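Local coordinates for secreted protein (Streptomyces lividans 1326, PDB 5LQI), which is a copper-radical oxidase of family AA5, which probably oxidises its substrate at a copper-radical site, here in copper-free form with one engineered substitution, at residues 366-371 / 391-396. The protein carries 1 engineered substitution. Numbering follows the deposited sequence.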
loop_
_atom_site.group_PDB
_atom_site.type_symbol
_atom_site.label_atom_id
_atom_site.label_comp_id
_atom_site.label_asym_id
_atom_site.label_seq_id
_atom_site.Cartn_x
_atom_site.Cartn_y
_atom_site.Cartn_z
ATOM N N GLN A 366 -21.378 0.042 0.911
ATOM C CA GLN A 366 -22.547 0.548 0.195
ATOM C C GLN A 366 -22.579 2.085 0.057
ATOM O O GLN A 366 -23.102 2.587 -0.926
ATOM C CB GLN A 366 -23.863 0.115 0.906
ATOM C CG GLN A 366 -24.314 -1.297 0.577
ATOM C CD GLN A 366 -23.831 -2.378 1.553
ATOM O OE1 GLN A 366 -22.844 -2.205 2.279
ATOM N NE2 GLN A 366 -24.535 -3.512 1.560
ATOM N N ASP A 367 -22.109 2.803 1.082
ATOM C CA ASP A 367 -22.167 4.293 1.092
ATOM C C ASP A 367 -21.159 4.994 0.205
ATOM O O ASP A 367 -21.322 6.166 -0.047
ATOM C CB ASP A 367 -22.004 4.829 2.516
ATOM C CG ASP A 367 -23.110 4.390 3.413
ATOM O OD1 ASP A 367 -24.202 3.988 2.900
ATOM O OD2 ASP A 367 -22.910 4.466 4.631
ATOM N N GLU A 368 -20.113 4.283 -0.242
ATOM C CA GLU A 368 -19.158 4.832 -1.183
ATOM C C GLU A 368 -18.480 6.096 -0.599
ATOM O O GLU A 368 -18.308 7.108 -1.284
ATOM C CB GLU A 368 -19.873 5.026 -2.533
ATOM C CG GLU A 368 -18.928 5.005 -3.732
ATOM C CD GLU A 368 -18.666 3.607 -4.315
ATOM O OE1 GLU A 368 -17.557 3.021 -4.053
ATOM O OE2 GLU A 368 -19.612 3.122 -5.038
ATOM N N LYS A 369 -18.120 6.016 0.686
ATOM C CA LYS A 369 -17.357 7.041 1.391
ATOM C C LYS A 369 -15.936 6.615 1.654
ATOM O O LYS A 369 -15.715 5.617 2.345
ATOM C CB LYS A 369 -17.942 7.417 2.747
ATOM C CG LYS A 369 -19.197 8.219 2.683
ATOM C CD LYS A 369 -19.502 8.961 4.025
ATOM C CE LYS A 369 -20.945 8.926 4.314
ATOM N NZ LYS A 369 -21.284 9.531 5.642
ATOM N N TYR A 370 -14.990 7.412 1.136
ATOM C CA TYR A 370 -13.565 7.183 1.285
ATOM C C TYR A 370 -12.924 8.203 2.176
ATOM O O TYR A 370 -13.212 9.407 2.036
ATOM C CB TYR A 370 -12.921 7.181 -0.062
ATOM C CG TYR A 370 -13.428 6.117 -0.983
ATOM C CD1 TYR A 370 -14.586 6.254 -1.683
ATOM C CD2 TYR A 370 -12.727 4.934 -1.136
ATOM C CE1 TYR A 370 -15.043 5.258 -2.536
ATOM C CE2 TYR A 370 -13.166 3.948 -1.983
ATOM C CZ TYR A 370 -14.303 4.131 -2.690
ATOM O OH TYR A 370 -14.706 3.091 -3.500
ATOM N N MET A 371 -12.039 7.733 3.052
ATOM C CA MET A 371 -11.203 8.565 3.919
ATOM C C MET A 371 -9.712 8.400 3.582
ATOM O O MET A 371 -9.205 7.273 3.566
ATOM C CB MET A 371 -11.409 8.221 5.366
ATOM C CG MET A 371 -10.489 8.945 6.367
ATOM S SD MET A 371 -10.951 8.672 8.104
ATOM C CE MET A 371 -10.883 6.932 8.370
ATOM N N ALA A 391 -14.369 11.762 1.092
ATOM C CA ALA A 391 -15.185 11.922 -0.111
ATOM C C ALA A 391 -16.375 10.976 -0.172
ATOM O O ALA A 391 -16.219 9.727 -0.127
ATOM C CB ALA A 391 -14.335 11.735 -1.346
ATOM N N ASP A 392 -17.566 11.569 -0.228
ATOM C CA ASP A 392 -18.797 10.810 -0.401
ATOM C C ASP A 392 -19.091 10.811 -1.906
ATOM O O ASP A 392 -19.536 11.805 -2.461
ATOM C CB ASP A 392 -19.922 11.442 0.444
ATOM C CG ASP A 392 -21.258 10.717 0.325
ATOM O OD1 ASP A 392 -21.448 9.899 -0.601
ATOM O OD2 ASP A 392 -22.157 11.019 1.175
ATOM N N LEU A 393 -18.909 9.666 -2.537
ATOM C CA LEU A 393 -19.128 9.527 -3.973
ATOM C C LEU A 393 -20.577 9.298 -4.416
ATOM O O LEU A 393 -20.853 9.304 -5.603
ATOM C CB LEU A 393 -18.200 8.468 -4.555
ATOM C CG LEU A 393 -16.736 8.623 -4.149
ATOM C CD1 LEU A 393 -15.916 7.583 -4.934
ATOM C CD2 LEU A 393 -16.192 10.054 -4.407
ATOM N N LYS A 394 -21.506 9.126 -3.485
ATOM C CA LYS A 394 -22.908 9.119 -3.846
ATOM C C LYS A 394 -23.520 10.519 -3.907
ATOM O O LYS A 394 -24.701 10.644 -4.284
ATOM C CB LYS A 394 -23.713 8.293 -2.850
ATOM C CG LYS A 394 -23.474 6.815 -3.040
ATOM C CD LYS A 394 -24.571 6.026 -2.364
ATOM C CE LYS A 394 -24.535 4.607 -2.859
ATOM N NZ LYS A 394 -25.514 3.832 -2.036
ATOM N N ALA A 395 -22.804 11.541 -3.436
ATOM C CA ALA A 395 -23.413 12.917 -3.310
ATOM C C ALA A 395 -23.609 13.543 -4.654
ATOM O O ALA A 395 -22.928 13.181 -5.624
ATOM C CB ALA A 395 -22.564 13.841 -2.451
ATOM N N ASP A 396 -24.511 14.532 -4.694
ATOM C CA ASP A 396 -24.821 15.269 -5.923
ATOM C C ASP A 396 -23.584 15.881 -6.544
ATOM O O ASP A 396 -23.344 15.643 -7.718
ATOM C CB ASP A 396 -25.930 16.314 -5.710
ATOM C CG ASP A 396 -27.299 15.685 -5.625
ATOM O OD1 ASP A 396 -27.421 14.488 -5.960
ATOM O OD2 ASP A 396 -28.263 16.362 -5.210
HETATM O O HOH W 1 -22.935 7.945 0.900
HETATM O O HOH W 2 -25.655 4.156 0.838
#
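Y370 and A391 pair antiparallel where the two middle strands of a four-stranded Kelch-type propeller blade, 369-373 and 388-392, run side by side. Y370 N gives to A391 O and A391 N to Y370 O (2.8 Å); L393 N extends the pattern to E368 O at an N-H...O angle of 167°. The Y370 and L393 side chains cross at about a right angle, with L393 CD1 coming obliquely to 3.5 Å from Y370 CE1. The ring also meets F307 edge-to-face and F315 at about 45°, both from the preceding blade. The E368 chain, CG anti to the backbone N (chi1 -155°), bends at chi2 past L393 CB, bringing OE1 to Y370 OH (2.9 Å), while OE2 takes the backbone N of Q310. A leucine in place of Y370 would probably leave E368 OE1 without its hydroxyl partner and open a gap beside L393 CD1. On the sheet face away from Y370, K369 CG lies 4.0 Å from D392 CB. D392 OD1 accepts from K394 N in an Asx turn and, through a water, reaches D367 O. Extended beyond CG, K394 carries NZ back to Q366 O, 2.9 Å away; a second water joins NZ to D367 OD1.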